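Side-chain contacts in tyrosyl-DNA phosphodiesterase 2 (Danio rerio, PDB 4F1H), which is a member of the endonuclease/exonuclease/phosphatase family, has a DNase I-like fold and is modelled here with DNA and a magnesium ion: residues Thr153-Arg156 and Asp157-Ala161; Gln123-Glu126 and Arg127-Leu131; Asp172-Gln176 and Leu177-Glu181; Asn18-Asp21 and Arg22-Leu26; Met73-Lys76 and Ser77-Lys80. All blocks are in the same frame, centred on the assembly; numbering follows the deposited sequence. Where two conformers were deposited one is given.

Interaction 1. Residues Thr153-Arg156 and Asp157-Ala161; sequences TNLR and DAEVA. With nucleotides of chain A.
E159 reaches back over R156 at the start of helix 157-161, where R156 is the N-cap residue and E159 the third residue beyond it. The N3 side chain bonds back to the N-cap amide: R156 N donates to E159 OE1 at 3.1 Å, nearly straight at 160°, although it meets the oxygen from above the carboxylate plane. The backbone adds E159 N to R156 O at 2.9 Å. Just upstream, T153 OG1 accepts from L155 N, an ST turn. R127 NE of helix 124-140 forms a salt bridge with E159 OE1 and S124 OG bonds E159 OE2, so both carboxylate oxygens are anchored.

The apolar part is small. L155 CD1 lies 3.8 Å from V160 CG2, the two side chains crossing at about a right angle, and L155 also packs on L131 of helix 124-140.

The nucleic-acid contacts come from the loop. N154 ND2 is shared between L117 O and OP3 of DT1 of chain A. The R156 chain bends at chi2 (71°), which turns its guanidinium away from the helix to where NH1 meets N154 O at 2.8 Å, probably helping fix its rotation. The phosphates lie at its edge: R156 NE reaches OP1 of DC3 of chain A at 3.0 Å, while NH2 is 2.8 Å from OP1 of both DG2 and DC3 of chain A.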
# COMPACT_ATOMS: atom_id res chain seq x y z
N THR B 153 -7.90 9.71 6.51
CA THR B 153 -7.98 8.43 5.83
C THR B 153 -7.67 7.26 6.77
O THR B 153 -7.88 6.13 6.38
CB THR B 153 -6.96 8.36 4.69
OG1 THR B 153 -5.63 8.28 5.26
CG2 THR B 153 -7.08 9.54 3.74
N ASN B 154 -7.10 7.52 7.97
CA ASN B 154 -6.63 6.45 8.85
C ASN B 154 -5.67 5.46 8.18
O ASN B 154 -5.50 4.32 8.65
CB ASN B 154 -7.82 5.72 9.49
CG ASN B 154 -8.35 6.47 10.67
OD1 ASN B 154 -7.62 6.67 11.64
ND2 ASN B 154 -9.62 6.90 10.61
N LEU B 155 -5.06 5.90 7.09
CA LEU B 155 -4.23 4.97 6.29
C LEU B 155 -2.85 4.73 6.86
O LEU B 155 -2.21 5.61 7.47
CB LEU B 155 -4.06 5.50 4.86
CG LEU B 155 -5.33 5.27 4.02
CD1 LEU B 155 -5.24 6.09 2.71
CD2 LEU B 155 -5.67 3.77 3.77
N ARG B 156 -2.40 3.52 6.62
CA ARG B 156 -0.98 3.17 6.80
C ARG B 156 -0.40 3.04 5.38
O ARG B 156 -1.14 2.67 4.46
CB ARG B 156 -0.93 1.82 7.50
CG ARG B 156 -1.13 1.88 8.99
CD ARG B 156 -2.55 2.23 9.41
NE ARG B 156 -2.62 2.25 10.86
CZ ARG B 156 -3.69 2.55 11.58
NH1 ARG B 156 -4.87 2.92 11.02
NH2 ARG B 156 -3.57 2.49 12.90
N ASP B 157 0.89 3.36 5.19
CA ASP B 157 1.49 3.32 3.84
C ASP B 157 1.24 2.01 3.11
O ASP B 157 1.00 2.01 1.89
CB ASP B 157 3.01 3.52 3.87
CG ASP B 157 3.42 4.89 4.32
OD1 ASP B 157 2.56 5.79 4.44
OD2 ASP B 157 4.64 5.06 4.55
N ALA B 158 1.36 0.90 3.83
CA ALA B 158 1.15 -0.37 3.15
C ALA B 158 -0.27 -0.59 2.65
O ALA B 158 -0.50 -1.32 1.67
CB ALA B 158 1.58 -1.50 4.03
N GLU B 159 -1.25 0.03 3.30
CA GLU B 159 -2.63 -0.16 2.86
C GLU B 159 -2.85 0.42 1.48
O GLU B 159 -3.64 -0.12 0.69
CB GLU B 159 -3.60 0.46 3.88
CG GLU B 159 -3.57 -0.30 5.18
CD GLU B 159 -4.35 0.33 6.34
OE1 GLU B 159 -4.79 1.51 6.25
OE2 GLU B 159 -4.52 -0.37 7.37
N VAL B 160 -2.15 1.52 1.18
CA VAL B 160 -2.20 2.11 -0.14
C VAL B 160 -1.46 1.21 -1.17
O VAL B 160 -2.01 0.91 -2.23
CB VAL B 160 -1.59 3.51 -0.13
CG1 VAL B 160 -1.67 4.12 -1.51
CG2 VAL B 160 -2.37 4.37 0.88
N ALA B 161 -0.25 0.77 -0.84
CA ALA B 161 0.45 -0.16 -1.75
C ALA B 161 -0.41 -1.40 -1.99
O ALA B 161 -0.50 -1.88 -3.13
CB ALA B 161 1.84 -0.54 -1.19
OP3 DT A 1 -10.33 8.07 13.39
P DT A 1 -9.12 8.63 14.07
OP1 DT A 1 -9.29 9.92 14.73
OP2 DT A 1 -7.98 8.85 13.10
O5' DT A 1 -8.62 7.50 15.06
C5' DT A 1 -7.65 7.88 16.06
C4' DT A 1 -7.40 6.64 16.89
O4' DT A 1 -8.56 6.48 17.75
C3' DT A 1 -7.23 5.33 16.11
O3' DT A 1 -6.34 4.46 16.85
C2' DT A 1 -8.63 4.74 16.11
C1' DT A 1 -9.13 5.18 17.49
N1 DT A 1 -10.61 5.22 17.61
C2 DT A 1 -11.21 4.38 18.53
O2 DT A 1 -10.57 3.57 19.23
N3 DT A 1 -12.58 4.48 18.57
C4 DT A 1 -13.40 5.32 17.83
O4 DT A 1 -14.64 5.33 17.97
C5 DT A 1 -12.69 6.18 16.90
C7 DT A 1 -13.44 7.11 16.00
C6 DT A 1 -11.35 6.10 16.83
P DG A 2 -5.64 3.23 16.14
OP1 DG A 2 -5.37 3.58 14.72
OP2 DG A 2 -6.38 1.96 16.49
O5' DG A 2 -4.27 3.08 16.95
C5' DG A 2 -3.38 4.18 16.94
C4' DG A 2 -1.98 3.61 17.04
O4' DG A 2 -1.76 3.17 18.41
C3' DG A 2 -1.65 2.43 16.13
O3' DG A 2 -0.40 2.79 15.54
C2' DG A 2 -1.49 1.26 17.11
C1' DG A 2 -0.99 1.98 18.35
N9 DG A 2 -1.25 1.30 19.62
C8 DG A 2 -2.48 0.91 20.16
N7 DG A 2 -2.35 0.32 21.35
C5 DG A 2 -0.95 0.33 21.57
C6 DG A 2 -0.17 -0.17 22.65
O6 DG A 2 -0.59 -0.72 23.67
N1 DG A 2 1.20 0.03 22.49
C2 DG A 2 1.76 0.67 21.39
N2 DG A 2 3.09 0.80 21.36
N3 DG A 2 1.05 1.12 20.36
C4 DG A 2 -0.29 0.94 20.53
P DC A 3 0.18 2.01 14.26
OP1 DC A 3 -0.87 1.91 13.24
OP2 DC A 3 0.89 0.77 14.73
O5' DC A 3 1.30 3.03 13.77
C5' DC A 3 2.23 3.51 14.78
C4' DC A 3 3.20 4.41 14.07
O4' DC A 3 4.09 5.07 15.04
C3' DC A 3 4.08 3.72 13.03
O3' DC A 3 4.03 4.54 11.87
C2' DC A 3 5.46 3.69 13.72
C1' DC A 3 5.42 4.98 14.53
N1 DC A 3 6.25 4.99 15.77
C2 DC A 3 7.11 6.08 15.97
O2 DC A 3 7.19 6.97 15.11
N3 DC A 3 7.85 6.10 17.11
C4 DC A 3 7.73 5.09 18.00
N4 DC A 3 8.49 5.16 19.10
C5 DC A 3 6.85 3.98 17.80
C6 DC A 3 6.12 3.97 16.67

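Interaction 2. Residues Gln123-Glu126 and Arg127-Leu131; sequences QSQE and RTKQL
Two torsions bring E126 to Q130: E126 CG stands anti to the backbone N (chi1 173°) and the chain then bends at chi2 (61°), which carries the carboxylate along the helix to the extended Q130. This is an i to i+4 contact in the first turns of helix 124-140, the helix of the beta-alpha-beta crossover between parallel strands 108-114 and 145-150. Q130 NE2 donates to E126 OE2 at 2.9 Å on its anti lone pair, with the amide and carboxylate planes 78° apart; NE2 also bonds E118 OE1.

The other oxygen, E126 OE1, bonds T91 OG1 and accepts from a water at 2.6 Å, and K129 NZ donates to that same water at 3.0 Å, so the charged ends are bridged by water and do not touch directly.

On the exposed flank, K129 runs alongside Q125 in the same direction, with CE 3.8 Å from Q125 CG. R127 folds back at chi3 toward the helix start, where one face of its guanidinium lies against the backbone around S124. E159 takes its NE in a salt bridge, and the carbonyls of E118 and C120 accept from its NH1. Beneath, the helix bonds begin with R127 N to Q123 O at 2.9 Å.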
# COMPACT_ATOMS: atom_id res chain seq x y z
N GLN B 123 -9.11 -2.38 11.43
CA GLN B 123 -10.13 -2.24 10.40
C GLN B 123 -9.58 -2.03 8.99
O GLN B 123 -10.25 -1.45 8.12
CB GLN B 123 -11.13 -1.12 10.79
CG GLN B 123 -11.91 -1.41 12.09
CD GLN B 123 -12.76 -2.67 11.93
OE1 GLN B 123 -13.40 -2.86 10.90
NE2 GLN B 123 -12.74 -3.56 12.93
N SER B 124 -8.37 -2.53 8.75
CA SER B 124 -7.75 -2.37 7.46
C SER B 124 -8.62 -2.90 6.30
O SER B 124 -8.63 -2.33 5.22
CB SER B 124 -6.35 -3.01 7.48
OG SER B 124 -5.67 -2.87 6.24
N GLN B 125 -9.36 -3.98 6.53
CA GLN B 125 -10.19 -4.55 5.47
C GLN B 125 -11.27 -3.56 5.00
O GLN B 125 -11.37 -3.27 3.79
CB GLN B 125 -10.85 -5.87 5.91
CG GLN B 125 -11.84 -6.39 4.88
CD GLN B 125 -12.32 -7.81 5.17
OE1 GLN B 125 -12.29 -8.28 6.31
NE2 GLN B 125 -12.78 -8.50 4.13
N GLU B 126 -12.06 -3.02 5.93
CA GLU B 126 -13.13 -2.12 5.51
C GLU B 126 -12.52 -0.79 5.04
O GLU B 126 -12.96 -0.20 4.06
CB GLU B 126 -14.14 -1.92 6.63
CG GLU B 126 -15.24 -0.88 6.42
CD GLU B 126 -16.15 -1.15 5.23
OE1 GLU B 126 -16.25 -2.34 4.74
OE2 GLU B 126 -16.77 -0.16 4.76
N ARG B 127 -11.48 -0.33 5.73
CA ARG B 127 -10.83 0.92 5.31
C ARG B 127 -10.33 0.84 3.88
O ARG B 127 -10.47 1.78 3.10
CB ARG B 127 -9.70 1.29 6.30
CG ARG B 127 -8.81 2.42 5.87
CD ARG B 127 -8.04 2.91 7.07
NE ARG B 127 -7.15 1.88 7.63
CZ ARG B 127 -7.33 1.30 8.83
NH1 ARG B 127 -8.37 1.63 9.61
NH2 ARG B 127 -6.44 0.41 9.28
N THR B 128 -9.72 -0.28 3.49
CA THR B 128 -9.21 -0.33 2.12
C THR B 128 -10.34 -0.51 1.09
O THR B 128 -10.24 0.01 -0.02
CB THR B 128 -8.08 -1.37 1.96
OG1 THR B 128 -8.54 -2.64 2.43
CG2 THR B 128 -6.86 -0.94 2.77
N LYS B 129 -11.44 -1.18 1.45
CA LYS B 129 -12.60 -1.18 0.53
C LYS B 129 -13.11 0.25 0.28
O LYS B 129 -13.45 0.61 -0.86
CB LYS B 129 -13.75 -2.01 1.08
CG LYS B 129 -13.42 -3.48 1.25
CD LYS B 129 -14.65 -4.21 1.77
CE LYS B 129 -14.31 -5.65 2.14
NZ LYS B 129 -15.53 -6.42 2.53
N GLN B 130 -13.12 1.06 1.33
CA GLN B 130 -13.52 2.47 1.18
C GLN B 130 -12.50 3.24 0.37
O GLN B 130 -12.86 4.03 -0.48
CB GLN B 130 -13.72 3.11 2.58
CG GLN B 130 -14.84 2.46 3.38
CD GLN B 130 -14.87 2.96 4.81
OE1 GLN B 130 -14.06 3.81 5.18
NE2 GLN B 130 -15.78 2.41 5.62
N LEU B 131 -11.20 3.01 0.61
CA LEU B 131 -10.19 3.68 -0.18
C LEU B 131 -10.38 3.36 -1.66
O LEU B 131 -10.26 4.24 -2.52
CB LEU B 131 -8.78 3.29 0.26
CG LEU B 131 -7.68 3.81 -0.64
CD1 LEU B 131 -7.52 5.36 -0.52
CD2 LEU B 131 -6.39 3.13 -0.16
O HOH W 1 -15.69 -4.87 5.06

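Interaction 3. Residues Asp172-Gln176 and Leu177-Glu181; sequences DVWEQ and LGKQE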
# COMPACT_ATOMS: atom_id res chain seq x y z
N ASP B 172 -0.31 11.97 -3.94
CA ASP B 172 -0.51 12.34 -2.55
C ASP B 172 0.33 13.63 -2.39
O ASP B 172 1.54 13.63 -2.67
CB ASP B 172 0.01 11.18 -1.68
CG ASP B 172 0.07 11.52 -0.19
OD1 ASP B 172 0.54 12.62 0.15
OD2 ASP B 172 -0.34 10.63 0.60
N VAL B 173 -0.29 14.72 -1.93
CA VAL B 173 0.40 16.02 -1.91
C VAL B 173 1.68 16.02 -1.05
O VAL B 173 2.72 16.61 -1.44
CB VAL B 173 -0.57 17.17 -1.49
CG1 VAL B 173 0.15 18.48 -1.26
CG2 VAL B 173 -1.67 17.33 -2.54
N TRP B 174 1.63 15.36 0.11
CA TRP B 174 2.81 15.33 0.95
C TRP B 174 3.97 14.64 0.21
O TRP B 174 5.11 15.10 0.30
CB TRP B 174 2.52 14.61 2.27
CG TRP B 174 3.72 14.44 3.11
CD1 TRP B 174 4.31 15.41 3.88
CD2 TRP B 174 4.48 13.23 3.32
NE1 TRP B 174 5.38 14.87 4.56
CE2 TRP B 174 5.52 13.55 4.22
CE3 TRP B 174 4.39 11.93 2.82
CZ2 TRP B 174 6.48 12.60 4.63
CZ3 TRP B 174 5.33 10.98 3.23
CH2 TRP B 174 6.37 11.33 4.12
N GLU B 175 3.69 13.55 -0.50
CA GLU B 175 4.74 12.87 -1.29
C GLU B 175 5.24 13.79 -2.39
O GLU B 175 6.46 13.96 -2.59
CB GLU B 175 4.19 11.58 -1.91
CG GLU B 175 3.81 10.56 -0.86
CD GLU B 175 3.30 9.26 -1.47
OE1 GLU B 175 2.95 9.22 -2.67
OE2 GLU B 175 3.26 8.27 -0.71
N GLN B 176 4.31 14.40 -3.10
CA GLN B 176 4.64 15.26 -4.23
C GLN B 176 5.50 16.44 -3.79
O GLN B 176 6.38 16.91 -4.53
CB GLN B 176 3.34 15.72 -4.91
CG GLN B 176 3.52 16.44 -6.24
CD GLN B 176 3.98 15.50 -7.34
OE1 GLN B 176 3.75 14.29 -7.29
NE2 GLN B 176 4.65 16.05 -8.34
N LEU B 177 5.28 16.91 -2.55
CA LEU B 177 6.04 18.06 -2.05
C LEU B 177 7.40 17.66 -1.46
O LEU B 177 8.12 18.50 -0.92
CB LEU B 177 5.22 18.88 -1.04
CG LEU B 177 4.08 19.69 -1.65
CD1 LEU B 177 3.26 20.39 -0.56
CD2 LEU B 177 4.62 20.73 -2.62
N GLY B 178 7.75 16.39 -1.57
CA GLY B 178 9.09 15.96 -1.19
C GLY B 178 9.23 15.14 0.07
O GLY B 178 10.35 14.98 0.61
N LYS B 179 8.11 14.61 0.55
CA LYS B 179 8.11 13.81 1.78
C LYS B 179 8.85 14.52 2.94
O LYS B 179 9.72 13.92 3.61
CB LYS B 179 8.70 12.42 1.55
CG LYS B 179 7.88 11.52 0.61
CD LYS B 179 8.48 10.12 0.54
CE LYS B 179 7.60 9.19 -0.26
NZ LYS B 179 8.13 7.78 -0.21
N GLN B 180 8.45 15.75 3.20
CA GLN B 180 9.14 16.60 4.17
C GLN B 180 8.90 16.11 5.60
O GLN B 180 7.76 15.79 5.97
CB GLN B 180 8.77 18.07 3.98
CG GLN B 180 9.07 18.55 2.54
CD GLN B 180 8.95 20.04 2.36
OE1 GLN B 180 9.07 20.79 3.32
NE2 GLN B 180 8.73 20.48 1.13
N GLU B 181 9.97 16.04 6.38
CA GLU B 181 9.93 15.31 7.63
C GLU B 181 9.08 16.00 8.68
O GLU B 181 8.47 15.35 9.53
CB GLU B 181 11.35 15.08 8.17
CG GLU B 181 11.83 13.66 7.95
CD GLU B 181 10.87 12.65 8.56
OE1 GLU B 181 10.39 12.89 9.69
OE2 GLU B 181 10.59 11.61 7.91
O HOH W 2 6.34 17.03 1.80
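W174 and K179 form the tightly packed part of this helix end. The indole of W174 swings forward over the loop, and K179 CA sits over one face of its six-membered ring, 3.6 Å from the centroid and 19° off the normal, a CH-pi contact. K179 CB follows at 3.6 Å from W174 CH2, its side chain crossing the ring at about a right angle. At the ring edge, W174 NE1 donates in plane to Q180 O at 2.9 Å. One face is packed and the N-H engaged, which probably limits rotation of the ring. A second close pair is V173 with L177: side by side and pointing the same way, they bring CG1 to 3.7 Å from CD1, and both also pack on P221 of strand 220-227.

The solvent side is looser. K179 extends along E175, yet its CE comes no nearer than 4.1 Å to E175 CG, and the charged ends stay apart. Two polar links brace the loop: Q180 NE2 donates to L177 O, and a water joins W174 O to Q180 N.

Backbone bonds explain the reversal. G178, with phi at 109°, sends its N-H to E175 O at 2.9 Å, and K179 N reaches W174 O at 3.1 Å. These 5-to-2 and 6-to-1 bonds, with glycine at the first non-helical position, define the Schellman motif that ends helix 173-176.

Interaction 4. Residues Asn18-Asp21 and Arg22-Leu26; sequences NLAD and RARGL
D21 and R24 make the one salt bridge between these two segments, on the outer flank of helix 19-33. R24 NH1 donates to D21 OD1 at 2.8 Å, with the oxygen in the guanidinium plane, although NH1 approaches on the anti side and 30° out of the carboxylate plane. A20 O lies 3.8 Å above the centre of the R24 guanidinium. The other carboxylate oxygen, D21 OD2, receives a weak bond of 3.4 Å from N18 ND2; N18 is the N-cap residue, but its side chain makes no capping bond.

R22 is satisfied by backbone carbonyls. NE donates to T238 O, NH1 to D15 O and L17 O, and NH2 to D12 O and, weakly, V11 O. A bend at chi3 (38°) turns the guanidinium back toward the helix start, where L19 CD1 lies over one face, 3.4 Å from NH1.

Helix bonds take up the first carbonyls: R22 N meets N18 O at 2.9 Å, A23 N meets L19 O, R24 N meets A20 O and G25 N meets D21 O. Here the helix opens the beta-alpha-beta crossover from strand 4-10 to strand 37-43, tied by R22 to the loop after strand 4-10 and, through T238, to the segment before strand 243-249.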
# COMPACT_ATOMS: atom_id res chain seq x y z
N ASN B 18 -13.60 20.43 26.96
CA ASN B 18 -13.23 21.73 26.41
C ASN B 18 -13.62 21.84 24.93
O ASN B 18 -12.94 22.51 24.15
CB ASN B 18 -11.71 21.99 26.56
CG ASN B 18 -11.26 22.07 28.01
OD1 ASN B 18 -10.58 21.17 28.49
ND2 ASN B 18 -11.64 23.13 28.70
N LEU B 19 -14.71 21.20 24.53
CA LEU B 19 -15.11 21.28 23.10
C LEU B 19 -15.39 22.71 22.56
O LEU B 19 -14.95 23.06 21.46
CB LEU B 19 -16.27 20.32 22.78
CG LEU B 19 -16.39 19.95 21.29
CD1 LEU B 19 -15.09 19.33 20.73
CD2 LEU B 19 -17.55 18.98 21.12
N ALA B 20 -16.10 23.54 23.32
CA ALA B 20 -16.35 24.92 22.92
C ALA B 20 -15.05 25.73 22.79
O ALA B 20 -14.89 26.49 21.83
CB ALA B 20 -17.32 25.59 23.88
N ASP B 21 -14.13 25.59 23.75
CA ASP B 21 -12.83 26.28 23.64
C ASP B 21 -12.06 25.78 22.41
O ASP B 21 -11.38 26.57 21.72
CB ASP B 21 -11.98 26.04 24.89
CG ASP B 21 -12.57 26.70 26.13
OD1 ASP B 21 -13.13 27.80 25.99
OD2 ASP B 21 -12.45 26.10 27.23
N ARG B 22 -12.14 24.48 22.13
CA ARG B 22 -11.42 23.95 20.96
C ARG B 22 -12.02 24.41 19.61
O ARG B 22 -11.31 24.68 18.64
CB ARG B 22 -11.24 22.41 21.07
CG ARG B 22 -10.26 22.03 22.22
CD ARG B 22 -10.46 20.61 22.71
NE ARG B 22 -10.76 19.76 21.56
CZ ARG B 22 -11.69 18.81 21.54
NH1 ARG B 22 -12.42 18.51 22.62
NH2 ARG B 22 -11.89 18.16 20.42
N ALA B 23 -13.35 24.57 19.55
CA ALA B 23 -13.99 25.09 18.33
C ALA B 23 -13.57 26.54 18.10
O ALA B 23 -13.39 26.96 16.95
CB ALA B 23 -15.51 24.99 18.44
N ARG B 24 -13.44 27.28 19.20
CA ARG B 24 -12.93 28.65 19.12
C ARG B 24 -11.51 28.66 18.57
O ARG B 24 -11.13 29.55 17.77
CB ARG B 24 -12.99 29.31 20.50
CG ARG B 24 -14.09 30.34 20.63
CD ARG B 24 -13.91 31.16 21.90
NE ARG B 24 -14.01 30.32 23.09
CZ ARG B 24 -15.17 29.87 23.58
NH1 ARG B 24 -15.19 29.10 24.67
NH2 ARG B 24 -16.32 30.20 22.98
N GLY B 25 -10.72 27.68 19.01
CA GLY B 25 -9.39 27.46 18.46
C GLY B 25 -9.41 27.26 16.95
O GLY B 25 -8.66 27.89 16.20
N LEU B 26 -10.28 26.36 16.48
CA LEU B 26 -10.38 26.15 15.05
C LEU B 26 -10.76 27.45 14.34
O LEU B 26 -10.21 27.77 13.30
CB LEU B 26 -11.40 25.03 14.72
CG LEU B 26 -11.76 24.87 13.24
CD1 LEU B 26 -10.55 24.46 12.41
CD2 LEU B 26 -12.89 23.81 13.13

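Interaction 5. Residues Met73-Lys76 and Ser77-Lys80; sequences MLRK and SRVK
R75 O closes a tight turn by accepting two backbone N-H groups, R78 N and V79 N, both at 3.0 Å; K76 and S77 have the helical angles of a type I beta turn between R75 and R78. The two donors approach differently, since V79 N lies nearly in line with the carbonyl bond (171° at the oxygen) whereas R78 N stands above the carbonyl plane.

Inside the corner, L74 and V79 face each other, with CB of L74 4.1 Å from CG1 of V79, and both also rest on V103 of strand 97-105. On the outer side, R75 holds CG anti to its amide nitrogen (chi1 -167°) and runs straight to NE, passing S77 OG at 3.8 Å from CG. Its NH1 ends at Y58 OH of strand 58-62. R78 instead bends twice, at chi2 and chi3, which takes its guanidinium away from R75 to a salt bridge with D36; NH2 adds a bond to D1 O.

The turn thus leads from strand 69-75 of one mixed sheet into strand 80-88 of the other, with L74 and V79 packed at the crossing. Such a sheet-to-sheet passage belongs to the two-sheet core of the DNase I-like alpha/beta sandwich.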
# COMPACT_ATOMS: atom_id res chain seq x y z
N MET B 73 -16.63 23.21 4.02
CA MET B 73 -16.98 24.64 4.10
C MET B 73 -16.37 25.29 2.88
O MET B 73 -15.18 25.05 2.54
CB MET B 73 -16.37 25.27 5.37
CG MET B 73 -16.92 24.63 6.63
SD MET B 73 -15.96 25.15 8.10
CE MET B 73 -16.15 26.96 8.04
N LEU B 74 -17.16 26.12 2.20
CA LEU B 74 -16.72 26.83 0.98
C LEU B 74 -16.69 28.34 1.21
O LEU B 74 -17.67 28.92 1.70
CB LEU B 74 -17.70 26.54 -0.18
CG LEU B 74 -17.91 25.06 -0.49
CD1 LEU B 74 -19.00 24.84 -1.59
CD2 LEU B 74 -16.59 24.42 -0.85
N ARG B 75 -15.58 29.01 0.91
CA ARG B 75 -15.54 30.46 1.12
C ARG B 75 -16.37 31.15 0.03
O ARG B 75 -15.99 31.13 -1.14
CB ARG B 75 -14.10 30.97 1.04
CG ARG B 75 -13.97 32.43 1.58
CD ARG B 75 -12.57 32.73 2.16
NE ARG B 75 -12.56 34.07 2.79
CZ ARG B 75 -12.55 34.31 4.10
NH1 ARG B 75 -12.48 33.33 4.99
NH2 ARG B 75 -12.56 35.57 4.54
N LYS B 76 -17.48 31.78 0.42
CA LYS B 76 -18.46 32.27 -0.55
C LYS B 76 -17.89 33.30 -1.51
O LYS B 76 -18.31 33.37 -2.67
CB LYS B 76 -19.68 32.83 0.19
CG LYS B 76 -20.46 31.76 0.94
CD LYS B 76 -21.71 32.32 1.63
CE LYS B 76 -21.43 32.86 3.01
NZ LYS B 76 -22.68 33.45 3.62
N SER B 77 -16.93 34.09 -1.04
CA SER B 77 -16.38 35.14 -1.90
C SER B 77 -15.44 34.61 -2.97
O SER B 77 -15.11 35.31 -3.94
CB SER B 77 -15.66 36.18 -1.05
OG SER B 77 -14.55 35.61 -0.37
N ARG B 78 -15.00 33.36 -2.81
CA ARG B 78 -13.99 32.76 -3.70
C ARG B 78 -14.45 31.60 -4.57
O ARG B 78 -13.84 31.30 -5.60
CB ARG B 78 -12.77 32.32 -2.87
CG ARG B 78 -12.07 33.53 -2.25
CD ARG B 78 -10.92 33.97 -3.12
NE ARG B 78 -9.83 32.99 -3.05
CZ ARG B 78 -8.72 33.04 -3.79
NH1 ARG B 78 -8.54 34.03 -4.68
NH2 ARG B 78 -7.79 32.10 -3.65
N VAL B 79 -15.51 30.91 -4.11
CA VAL B 79 -15.95 29.64 -4.68
C VAL B 79 -17.46 29.72 -4.94
O VAL B 79 -18.22 30.14 -4.06
CB VAL B 79 -15.67 28.52 -3.61
CG1 VAL B 79 -16.26 27.20 -4.01
CG2 VAL B 79 -14.14 28.40 -3.36
N LYS B 80 -17.89 29.29 -6.14
CA LYS B 80 -19.32 29.21 -6.45
C LYS B 80 -19.74 27.76 -6.42
O LYS B 80 -19.11 26.93 -7.05
CB LYS B 80 -19.59 29.80 -7.83
CG LYS B 80 -19.43 31.33 -7.83
CD LYS B 80 -19.34 31.88 -9.24
CE LYS B 80 -19.14 33.39 -9.24
NZ LYS B 80 -19.08 33.89 -10.64

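Overall arrangement
From the N terminus the order is interaction 4, 5, 2, 1 and 3. All are local and strictly in series, so none nests within or crosses another. Interaction 4 starts the crossover helix between strands 4-10 and 37-43, and interaction 5 closes the turn between the two sheets; their nearest atoms are about 6 Å apart. Interaction 2 begins the second crossover helix, and interaction 1 closes the loop after strand 145-150. These two touch, their centres about 9 Å apart, and join helix 124-140 to the loop beside the DNA. Interaction 3 ends helix 173-176, about 15 Å from interaction 1 between centres. Interaction 5 lies across the chain's centre from interactions 1 and 2.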